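Local coordinates for protein catalase (Corynebacterium glutamicum, PDB 4B7H) that catalyses the heme-dependent breakdown of hydrogen peroxide to water and oxygen, binds NADPH, and is inhibited by nitric oxide, at residues T144-L149 and A187-Y192; F148-M153 and D292-W297; P341-Q346 and A442-H447. One frame throughout, in Å; residues are numbered along the deposited sequence.

Interaction 1: T144-L149 and A187-Y192. With NDP (NADPH dihydro-nicotinamide-adenine-dinucleotide phosphate), chain H.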
# COMPACT_ATOMS: atom_id res chain seq x y z
N THR A 144 12.56 17.21 26.81
CA THR A 144 13.96 17.27 27.24
C THR A 144 14.74 18.19 26.31
O THR A 144 14.49 18.23 25.10
CB THR A 144 14.63 15.88 27.20
OG1 THR A 144 16.05 16.05 27.30
CG2 THR A 144 14.29 15.14 25.89
N PRO A 145 15.71 18.94 26.87
CA PRO A 145 16.53 19.87 26.08
C PRO A 145 17.63 19.15 25.29
O PRO A 145 18.34 19.79 24.52
CB PRO A 145 17.16 20.76 27.16
CG PRO A 145 17.32 19.82 28.31
CD PRO A 145 16.03 19.04 28.31
N THR A 146 17.76 17.84 25.48
CA THR A 146 18.84 17.07 24.87
C THR A 146 18.31 15.73 24.35
O THR A 146 17.09 15.53 24.30
CB THR A 146 20.02 16.92 25.88
OG1 THR A 146 21.15 16.33 25.23
CG2 THR A 146 19.62 16.10 27.10
N PHE A 147 19.19 14.82 23.94
CA PHE A 147 18.75 13.51 23.46
C PHE A 147 19.90 12.52 23.56
O PHE A 147 21.02 12.90 23.93
CB PHE A 147 18.23 13.60 22.03
CG PHE A 147 17.29 12.47 21.63
CD1 PHE A 147 16.05 12.34 22.24
CD2 PHE A 147 17.64 11.58 20.62
CE1 PHE A 147 15.17 11.32 21.87
CE2 PHE A 147 16.77 10.56 20.24
CZ PHE A 147 15.53 10.44 20.87
N PHE A 148 19.63 11.26 23.22
CA PHE A 148 20.52 10.14 23.49
C PHE A 148 21.73 10.03 22.57
O PHE A 148 22.68 9.31 22.89
CB PHE A 148 19.76 8.82 23.37
CG PHE A 148 18.56 8.69 24.27
CD1 PHE A 148 18.68 8.14 25.54
CD2 PHE A 148 17.29 9.07 23.82
CE1 PHE A 148 17.56 8.00 26.37
CE2 PHE A 148 16.17 8.92 24.64
CZ PHE A 148 16.31 8.38 25.91
N LEU A 149 21.68 10.69 21.40
CA LEU A 149 22.66 10.43 20.35
C LEU A 149 23.03 11.70 19.61
O LEU A 149 22.29 12.69 19.69
CB LEU A 149 22.11 9.43 19.33
CG LEU A 149 21.64 8.06 19.81
CD1 LEU A 149 20.82 7.39 18.72
CD2 LEU A 149 22.83 7.19 20.23
N ALA A 187 24.61 9.16 27.91
CA ALA A 187 24.59 9.41 29.35
C ALA A 187 23.81 10.66 29.76
O ALA A 187 23.11 10.65 30.77
CB ALA A 187 26.00 9.44 29.91
N HIS A 188 23.91 11.74 28.99
CA HIS A 188 23.19 12.95 29.37
C HIS A 188 21.69 12.70 29.41
O HIS A 188 21.04 12.95 30.44
CB HIS A 188 23.50 14.12 28.42
CG HIS A 188 23.09 15.45 28.97
ND1 HIS A 188 23.32 16.63 28.31
CD2 HIS A 188 22.47 15.78 30.13
CE1 HIS A 188 22.86 17.64 29.03
NE2 HIS A 188 22.34 17.15 30.14
N GLN A 189 21.14 12.17 28.33
CA GLN A 189 19.70 11.97 28.28
C GLN A 189 19.22 10.85 29.20
O GLN A 189 18.13 10.94 29.76
CB GLN A 189 19.21 11.74 26.85
CG GLN A 189 17.72 11.44 26.78
CD GLN A 189 16.86 12.55 27.36
OE1 GLN A 189 17.25 13.72 27.36
NE2 GLN A 189 15.68 12.19 27.85
N VAL A 190 20.03 9.80 29.37
CA VAL A 190 19.61 8.74 30.27
C VAL A 190 19.52 9.25 31.72
O VAL A 190 18.60 8.88 32.45
CB VAL A 190 20.51 7.49 30.15
CG1 VAL A 190 20.11 6.45 31.17
CG2 VAL A 190 20.39 6.90 28.75
N THR A 191 20.42 10.15 32.10
CA THR A 191 20.35 10.75 33.43
C THR A 191 19.06 11.57 33.59
O THR A 191 18.38 11.49 34.62
CB THR A 191 21.59 11.61 33.70
OG1 THR A 191 22.76 10.80 33.58
CG2 THR A 191 21.55 12.21 35.10
N TYR A 192 18.70 12.32 32.55
CA TYR A 192 17.45 13.08 32.55
C TYR A 192 16.23 12.14 32.62
O TYR A 192 15.30 12.37 33.39
CB TYR A 192 17.42 13.95 31.30
CG TYR A 192 16.35 15.02 31.20
CD1 TYR A 192 15.06 14.70 30.78
CD2 TYR A 192 16.65 16.35 31.46
CE1 TYR A 192 14.09 15.69 30.66
CE2 TYR A 192 15.68 17.35 31.34
CZ TYR A 192 14.40 17.00 30.94
OH TYR A 192 13.45 17.99 30.81
PA NDP H . 20.79 26.06 35.25
O1A NDP H . 20.82 26.03 36.73
O2A NDP H . 20.70 27.44 34.69
O5B NDP H . 19.54 25.19 34.75
C5B NDP H . 19.31 23.91 35.29
C4B NDP H . 18.10 23.35 34.56
O4B NDP H . 17.84 22.03 35.03
C3B NDP H . 16.86 24.20 34.83
O3B NDP H . 16.13 24.38 33.62
C2B NDP H . 16.09 23.35 35.82
O2B NDP H . 14.70 23.57 35.87
C1B NDP H . 16.47 21.96 35.35
N9A NDP H . 16.11 20.89 36.30
C8A NDP H . 15.75 21.03 37.62
N7A NDP H . 15.46 19.81 38.13
C5A NDP H . 15.63 18.89 37.15
C6A NDP H . 15.48 17.50 37.13
N6A NDP H . 14.78 16.89 38.09
N1A NDP H . 15.74 16.82 35.97
C2A NDP H . 16.14 17.49 34.83
N3A NDP H . 16.29 18.87 34.86
C4A NDP H . 16.03 19.55 36.00
O3 NDP H . 22.10 25.27 34.71
PN NDP H . 22.48 25.04 33.16
O1N NDP H . 21.47 25.68 32.27
O2N NDP H . 23.92 25.38 33.03
O5D NDP H . 22.36 23.45 32.98
C5D NDP H . 22.84 22.58 34.00
C4D NDP H . 22.30 21.19 33.76
O4D NDP H . 20.89 21.22 33.84
C3D NDP H . 22.65 20.69 32.36
O3D NDP H . 23.87 19.97 32.36
C2D NDP H . 21.44 19.84 32.00
O2D NDP H . 21.68 18.51 32.37
C1D NDP H . 20.30 20.37 32.86
N1N NDP H . 19.31 21.12 32.07
C2N NDP H . 19.75 22.06 31.19
C3N NDP H . 18.88 22.81 30.41
C7N NDP H . 19.46 23.81 29.46
O7N NDP H . 18.76 24.10 28.29
N7N NDP H . 20.63 24.37 29.73
C4N NDP H . 17.37 22.64 30.48
C5N NDP H . 17.00 21.58 31.48
C6N NDP H . 17.96 20.88 32.21
P2B NDP H . 14.06 24.59 36.95
O1X NDP H . 14.52 24.15 38.33
O2X NDP H . 14.55 25.99 36.63
O3X NDP H . 12.55 24.51 36.81
O HOH W 1 22.72 11.97 25.93

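Interaction 2: F148-M153 and D292-W297. With NDP (NADPH dihydro-nicotinamide-adenine-dinucleotide phosphate), chain H.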
# COMPACT_ATOMS: atom_id res chain seq x y z
N PHE A 148 19.63 11.26 23.22
CA PHE A 148 20.52 10.14 23.49
C PHE A 148 21.73 10.03 22.57
O PHE A 148 22.68 9.31 22.89
CB PHE A 148 19.76 8.82 23.37
CG PHE A 148 18.56 8.69 24.27
CD1 PHE A 148 18.68 8.14 25.54
CD2 PHE A 148 17.29 9.07 23.82
CE1 PHE A 148 17.56 8.00 26.37
CE2 PHE A 148 16.17 8.92 24.64
CZ PHE A 148 16.31 8.38 25.91
N LEU A 149 21.68 10.69 21.40
CA LEU A 149 22.66 10.43 20.35
C LEU A 149 23.03 11.70 19.61
O LEU A 149 22.29 12.69 19.69
CB LEU A 149 22.11 9.43 19.33
CG LEU A 149 21.64 8.06 19.81
CD1 LEU A 149 20.82 7.39 18.72
CD2 LEU A 149 22.83 7.19 20.23
N ARG A 150 24.16 11.67 18.91
CA ARG A 150 24.59 12.81 18.10
C ARG A 150 24.77 12.46 16.62
O ARG A 150 25.31 13.26 15.84
CB ARG A 150 25.86 13.45 18.67
CG ARG A 150 27.10 12.55 18.68
CD ARG A 150 28.29 13.25 19.34
NE ARG A 150 28.08 13.47 20.77
CZ ARG A 150 28.63 12.76 21.76
NH1 ARG A 150 29.47 11.76 21.50
NH2 ARG A 150 28.35 13.07 23.02
N ASP A 151 24.29 11.29 16.22
CA ASP A 151 24.37 10.93 14.81
C ASP A 151 23.18 10.06 14.44
O ASP A 151 22.91 9.06 15.10
CB ASP A 151 25.70 10.22 14.53
CG ASP A 151 26.10 10.27 13.07
OD1 ASP A 151 25.24 9.94 12.23
OD2 ASP A 151 27.27 10.62 12.77
N GLY A 152 22.48 10.46 13.38
CA GLY A 152 21.29 9.74 12.94
C GLY A 152 21.55 8.31 12.53
O GLY A 152 20.64 7.48 12.54
N MET A 153 22.79 8.00 12.16
CA MET A 153 23.16 6.63 11.81
C MET A 153 22.82 5.66 12.95
O MET A 153 22.51 4.49 12.71
CB MET A 153 24.65 6.55 11.49
CG MET A 153 25.12 5.17 11.04
SD MET A 153 24.33 4.60 9.52
CE MET A 153 25.37 5.43 8.32
N ASP A 292 26.09 19.81 18.93
CA ASP A 292 26.01 18.45 19.45
C ASP A 292 24.75 18.36 20.29
O ASP A 292 24.66 18.99 21.35
CB ASP A 292 27.25 18.17 20.31
CG ASP A 292 27.26 16.78 20.95
OD1 ASP A 292 26.25 16.04 20.87
OD2 ASP A 292 28.30 16.42 21.54
N LEU A 293 23.77 17.59 19.81
CA LEU A 293 22.49 17.46 20.49
C LEU A 293 22.60 16.99 21.94
O LEU A 293 21.75 17.34 22.78
CB LEU A 293 21.59 16.52 19.68
CG LEU A 293 20.19 16.22 20.21
CD1 LEU A 293 19.37 17.50 20.37
CD2 LEU A 293 19.52 15.23 19.26
N THR A 294 23.65 16.22 22.24
CA THR A 294 23.87 15.73 23.60
C THR A 294 24.42 16.81 24.54
O THR A 294 24.63 16.55 25.73
CB THR A 294 24.82 14.49 23.62
OG1 THR A 294 26.16 14.90 23.29
CG2 THR A 294 24.35 13.41 22.65
N LYS A 295 24.65 18.01 24.01
CA LYS A 295 25.14 19.14 24.80
C LYS A 295 24.10 20.25 24.87
O LYS A 295 23.72 20.81 23.83
CB LYS A 295 26.43 19.71 24.20
CG LYS A 295 27.54 18.70 24.00
CD LYS A 295 28.09 18.21 25.33
CE LYS A 295 29.29 17.31 25.12
NZ LYS A 295 28.91 16.04 24.45
N THR A 296 23.64 20.58 26.07
CA THR A 296 22.81 21.76 26.25
C THR A 296 23.68 23.01 26.31
O THR A 296 24.88 22.94 26.64
CB THR A 296 21.96 21.66 27.52
OG1 THR A 296 22.78 21.30 28.64
CG2 THR A 296 20.87 20.62 27.35
N TRP A 297 23.09 24.16 25.98
CA TRP A 297 23.75 25.45 26.21
C TRP A 297 23.39 25.89 27.62
O TRP A 297 22.20 25.97 27.96
CB TRP A 297 23.23 26.52 25.26
CG TRP A 297 23.48 26.33 23.79
CD1 TRP A 297 24.28 25.40 23.18
CD2 TRP A 297 22.92 27.13 22.74
NE1 TRP A 297 24.23 25.57 21.81
CE2 TRP A 297 23.41 26.63 21.52
CE3 TRP A 297 22.03 28.22 22.72
CZ2 TRP A 297 23.05 27.18 20.29
CZ3 TRP A 297 21.67 28.76 21.49
CH2 TRP A 297 22.18 28.24 20.29
PA NDP H . 20.79 26.06 35.25
O1A NDP H . 20.82 26.03 36.73
O2A NDP H . 20.70 27.44 34.69
O5B NDP H . 19.54 25.19 34.75
C5B NDP H . 19.31 23.91 35.29
C4B NDP H . 18.10 23.35 34.56
O4B NDP H . 17.84 22.03 35.03
C3B NDP H . 16.86 24.20 34.83
O3B NDP H . 16.13 24.38 33.62
C2B NDP H . 16.09 23.35 35.82
O2B NDP H . 14.70 23.57 35.87
C1B NDP H . 16.47 21.96 35.35
N9A NDP H . 16.11 20.89 36.30
C8A NDP H . 15.75 21.03 37.62
N7A NDP H . 15.46 19.81 38.13
C5A NDP H . 15.63 18.89 37.15
C6A NDP H . 15.48 17.50 37.13
N6A NDP H . 14.78 16.89 38.09
N1A NDP H . 15.74 16.82 35.97
C2A NDP H . 16.14 17.49 34.83
N3A NDP H . 16.29 18.87 34.86
C4A NDP H . 16.03 19.55 36.00
O3 NDP H . 22.10 25.27 34.71
PN NDP H . 22.48 25.04 33.16
O1N NDP H . 21.47 25.68 32.27
O2N NDP H . 23.92 25.38 33.03
O5D NDP H . 22.36 23.45 32.98
C5D NDP H . 22.84 22.58 34.00
C4D NDP H . 22.30 21.19 33.76
O4D NDP H . 20.89 21.22 33.84
C3D NDP H . 22.65 20.69 32.36
O3D NDP H . 23.87 19.97 32.36
C2D NDP H . 21.44 19.84 32.00
O2D NDP H . 21.68 18.51 32.37
C1D NDP H . 20.30 20.37 32.86
N1N NDP H . 19.31 21.12 32.07
C2N NDP H . 19.75 22.06 31.19
C3N NDP H . 18.88 22.81 30.41
C7N NDP H . 19.46 23.81 29.46
O7N NDP H . 18.76 24.10 28.29
N7N NDP H . 20.63 24.37 29.73
C4N NDP H . 17.37 22.64 30.48
C5N NDP H . 17.00 21.58 31.48
C6N NDP H . 17.96 20.88 32.21
P2B NDP H . 14.06 24.59 36.95
O1X NDP H . 14.52 24.15 38.33
O2X NDP H . 14.55 25.99 36.63
O3X NDP H . 12.55 24.51 36.81

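Interaction 3: P341-Q346 and A442-H447. With HEM (protoporphyrin IX containing Fe), chain E.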
# COMPACT_ATOMS: atom_id res chain seq x y z
N PRO A 341 24.49 22.36 11.69
CA PRO A 341 25.24 21.11 11.49
C PRO A 341 25.13 20.14 12.67
O PRO A 341 26.14 19.60 13.14
CB PRO A 341 26.69 21.58 11.32
CG PRO A 341 26.74 22.96 11.82
CD PRO A 341 25.36 23.54 11.83
N ASP A 342 23.91 19.97 13.15
CA ASP A 342 23.54 18.91 14.07
C ASP A 342 23.14 17.71 13.20
O ASP A 342 22.13 17.77 12.48
CB ASP A 342 22.39 19.41 14.95
CG ASP A 342 21.84 18.36 15.89
OD1 ASP A 342 21.87 17.15 15.57
OD2 ASP A 342 21.32 18.77 16.95
N ARG A 343 23.92 16.64 13.24
CA ARG A 343 23.70 15.51 12.33
C ARG A 343 22.39 14.78 12.62
O ARG A 343 21.80 14.18 11.71
CB ARG A 343 24.88 14.53 12.38
CG ARG A 343 26.20 15.15 11.99
CD ARG A 343 27.32 14.15 12.12
NE ARG A 343 28.61 14.83 12.03
CZ ARG A 343 29.77 14.24 12.28
NH1 ARG A 343 29.78 12.96 12.62
NH2 ARG A 343 30.90 14.93 12.20
N MET A 344 21.94 14.81 13.87
CA MET A 344 20.65 14.22 14.21
C MET A 344 19.55 14.99 13.49
O MET A 344 18.70 14.40 12.81
CB MET A 344 20.43 14.23 15.72
CG MET A 344 21.37 13.29 16.47
SD MET A 344 20.87 11.57 16.41
CE MET A 344 19.54 11.63 17.61
N LEU A 345 19.58 16.31 13.62
CA LEU A 345 18.62 17.17 12.95
C LEU A 345 18.63 16.92 11.44
O LEU A 345 17.57 16.78 10.82
CB LEU A 345 18.90 18.64 13.25
CG LEU A 345 18.04 19.66 12.49
CD1 LEU A 345 16.54 19.42 12.75
CD2 LEU A 345 18.48 21.08 12.87
N GLN A 346 19.81 16.83 10.84
CA GLN A 346 19.89 16.67 9.40
C GLN A 346 19.29 15.35 8.93
O GLN A 346 18.63 15.29 7.89
CB GLN A 346 21.33 16.90 8.90
CG GLN A 346 21.79 18.32 9.23
CD GLN A 346 22.79 18.90 8.25
OE1 GLN A 346 23.15 18.27 7.24
NE2 GLN A 346 23.24 20.12 8.53
N ALA A 442 33.62 11.63 10.44
CA ALA A 442 34.50 12.29 11.40
C ALA A 442 33.79 12.60 12.71
O ALA A 442 32.56 12.70 12.75
CB ALA A 442 35.03 13.59 10.80
N ALA A 443 34.56 12.78 13.77
CA ALA A 443 34.02 13.30 15.02
C ALA A 443 33.51 14.73 14.83
O ALA A 443 33.91 15.41 13.88
CB ALA A 443 35.09 13.27 16.10
N TYR A 444 32.61 15.18 15.70
CA TYR A 444 32.29 16.60 15.77
C TYR A 444 33.57 17.37 16.14
O TYR A 444 34.47 16.82 16.78
CB TYR A 444 31.23 16.88 16.84
CG TYR A 444 29.80 16.57 16.45
CD1 TYR A 444 29.39 15.27 16.19
CD2 TYR A 444 28.85 17.59 16.38
CE1 TYR A 444 28.07 14.99 15.84
CE2 TYR A 444 27.54 17.32 16.03
CZ TYR A 444 27.15 16.01 15.76
OH TYR A 444 25.84 15.75 15.42
N VAL A 445 33.64 18.64 15.75
CA VAL A 445 34.73 19.50 16.19
C VAL A 445 34.79 19.47 17.72
O VAL A 445 33.76 19.59 18.39
CB VAL A 445 34.57 20.94 15.66
CG1 VAL A 445 35.64 21.86 16.23
CG2 VAL A 445 34.62 20.94 14.15
N LYS A 446 35.99 19.26 18.26
CA LYS A 446 36.13 19.04 19.70
C LYS A 446 36.31 20.36 20.43
O LYS A 446 37.32 21.05 20.24
CB LYS A 446 37.30 18.10 20.00
CG LYS A 446 37.36 17.62 21.45
CD LYS A 446 38.37 16.50 21.61
CE LYS A 446 38.38 15.93 23.03
NZ LYS A 446 39.06 16.83 23.99
N HIS A 447 35.34 20.70 21.25
CA HIS A 447 35.43 21.88 22.10
C HIS A 447 36.00 21.50 23.47
O HIS A 447 36.05 20.32 23.83
CB HIS A 447 34.07 22.57 22.22
CG HIS A 447 33.60 23.20 20.95
ND1 HIS A 447 33.15 24.50 20.89
CD2 HIS A 447 33.50 22.71 19.69
CE1 HIS A 447 32.80 24.79 19.64
NE2 HIS A 447 33.01 23.71 18.90
CHA HEM E . 8.52 10.77 15.57
CHB HEM E . 12.66 10.04 13.16
CHC HEM E . 15.07 12.09 16.83
CHD HEM E . 10.92 14.04 18.29
C1A HEM E . 9.42 10.38 14.62
C2A HEM E . 9.10 9.74 13.35
C3A HEM E . 10.25 9.56 12.69
C4A HEM E . 11.33 10.06 13.51
CMA HEM E . 10.47 8.94 11.31
CAA HEM E . 7.68 9.37 12.89
CBA HEM E . 7.05 10.56 12.18
CGA HEM E . 5.74 10.23 11.52
O1A HEM E . 4.85 11.11 11.55
O2A HEM E . 5.57 9.11 10.97
C1B HEM E . 13.69 10.50 13.95
C2B HEM E . 15.11 10.40 13.66
C3B HEM E . 15.77 10.95 14.69
C4B HEM E . 14.79 11.43 15.64
CMB HEM E . 15.67 9.74 12.38
CAB HEM E . 17.28 11.14 14.91
CBB HEM E . 18.14 11.25 13.90
C1C HEM E . 14.18 12.94 17.45
C2C HEM E . 14.48 14.11 18.27
C3C HEM E . 13.31 14.64 18.67
C4C HEM E . 12.25 13.84 18.09
CMC HEM E . 15.91 14.59 18.62
CAC HEM E . 13.03 15.90 19.51
CBC HEM E . 13.86 16.96 19.53
C1D HEM E . 9.91 13.29 17.75
C2D HEM E . 8.54 13.48 18.08
C3D HEM E . 7.78 12.47 17.25
C4D HEM E . 8.77 11.77 16.48
CMD HEM E . 7.96 14.47 19.08
CAD HEM E . 6.27 12.31 17.24
CBD HEM E . 5.67 13.43 16.40
CGD HEM E . 4.18 13.27 16.51
O1D HEM E . 3.52 12.97 15.49
O2D HEM E . 3.66 13.42 17.64
NA HEM E . 10.80 10.57 14.68
NB HEM E . 13.53 11.13 15.17
NC HEM E . 12.80 12.81 17.36
ND HEM E . 10.03 12.27 16.81
FE HEM E . 11.79 11.66 16.05
O HOH W 2 23.75 16.05 17.35

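Interaction 1: T144-L149 and A187-Y192
Thr144 and Gln189 make the one direct hydrogen bond between the loop 144-149 and the helix 187-192: the hydroxyl OG1 of Thr144 donates to OE1 of Gln189 over a short 2.6 Å, the donor tilted 20° from the plane of the amide. The same OG1 accepts from the backbone N of Thr146, closing an ST turn, and so is fixed from two directions. A second polar link runs through a bridging water, which donates to Phe147 O and accepts from the backbone N of Gln189 at 2.9 Å.

The remaining contacts are largely CH-pi. The Gln189 chain leaves the helix with CG anti to its backbone N and then bends at chi2 (59°), which lays CG over the centre of the Phe148 ring, 3.4 Å from its centroid, while turning the amide back toward Thr144. CG2 of Val190 meets the edge of the same ring. Earlier in the loop, Thr146 CG2 sits squarely over the His188 imidazole, 3.9 Å from the ring centroid, and Thr144 CB rests on one face of Tyr192.

His188 carries the contact into the cofactor site. Its NE2 is hydrogen-bonded to the ribose hydroxyl O2D of NADPH at 2.7 Å, and its ND1 is held by the backbone oxygen of Thr294, so both ring nitrogens are engaged. Pro145 packs CG 3.6 Å from C4N of the nicotinamide and CD against Tyr192 CE2, whose ring also reaches the adenine.

The helix is wedged between this loop, which follows strand 135-142, and the C-terminal helices 454-463 and 487-498, while Trp180 of helix 173-182 meets Phe148 and Val190.

Interaction 2: F148-M153 and D292-W297
Arg150 meets Asp292 and Thr294 through two neighbouring nitrogens of its guanidinium. NE donates to Asp292 OD1 at 3.2 Å, nearly in the guanidinium plane and on the syn side but 33° out of the carboxylate plane, and makes a weaker, more bent bond to OD2. The two flat groups stand at 90° to each other, so this salt bridge is not the coplanar, two-pronged kind. NH2 donates to Thr294 OG1 at 2.9 Å. Beside the polar group, Thr294 CG2 and Leu293 CD2 pack against Leu149 O, a buried carbonyl that has no hydrogen-bonding partner in the model.

What presents these acceptors is the type I turn from Asp292 to Lys295. Asp292 OD1 receives the backbone N of Thr294, an Asx turn, and also its hydroxyl at 2.7 Å; with Arg150 NE that makes three donors on one oxygen. Lys295 folds back through bends at chi2 and chi4 to place NZ 3.0 Å from Asp292 OD2. Its NZ lies only 3.3 Å from Arg150 NH2, a proximity of like charges that the shared carboxylate probably offsets. Asp452 forms a second salt bridge with Arg150, at NH2, and Asp451 O accepts from Lys295 NZ.

Farther along the same loop, Trp297 O accepts from the carboxamide N7N of NADPH at 2.9 Å, whereas Leu293 touches the heme. The salt-bridge network of Arg150, Asp292 and Lys295, built on an Asx turn within a beta turn, thus fixes the start of a catalase loop that reaches heme at Leu293 and NADPH at Trp297.

Interaction 3: P341-Q346 and A442-H447
Arg343 and Tyr444 bury most of the surface here, their side chains running past one another in opposite directions. The arginine is extended from CG to NE, and its guanidinium lies flat on the phenol ring with the planes 24° apart. The overlap is off-centre: Tyr444 CE1 lies over the guanidinium toward its rim, and CZ of Arg343 is 4.5 Å from the ring centroid, a cation-pi contact.

Beyond the ring, the end of Arg343 grips a single backbone oxygen. NH1 and NH2 each donate to Ala442 O at 2.8 Å, with that atom in the guanidinium plane; NH1 approaches nearly in line with the carbonyl, NH2 from well above its plane. NH2 also bonds Pro41 O of a neighbouring subunit.

At the other end, Tyr444 OH accepts from the backbone N of Arg343 at 3.0 Å and from a water weakly bonded to Asp342 OD1. Its strongest partner is Arg150 O. Asp342 is the N-cap of helix 343-359: OD1 takes the N-H of Leu345 and, weakly, that of Met344, while OD2 bonds His212. Met344 O lies 3.4 Å from heme vinyl CBB, so the contact joins this heme-side helix to the loop after strand 439-441 at a subunit interface.

The helix's first turn is therefore bound by both capping carboxylate and phenol oxygen, and the buried arginine charge is met by carbonyl dipoles, a pi face and a long, weak ion pair with Asp151.

Overall arrangement
All three contacts are buried. Interaction 1 is wholly buried within its own subunit, no other chain touching it, and is largely apolar, joining a loop to a helix by CH-pi packing beside NADPH. Interaction 2 starts from the same loop, sharing Phe148 and Leu149, but replaces packing with a salt-bridge network; Thr146 OG1 to Leu293 O (2.7 Å) joins the two. Interaction 3, about 21 Å from the chain's centre, uses a stacked arginine and backbone acceptors, and touches neighbouring subunits, as interaction 2 also does. Arg150 O to Tyr444 OH links interactions 2 and 3. Met344 packs on Phe147 and Leu149, bringing interaction 3 to the heme side of the loop shared by interactions 1 and 2.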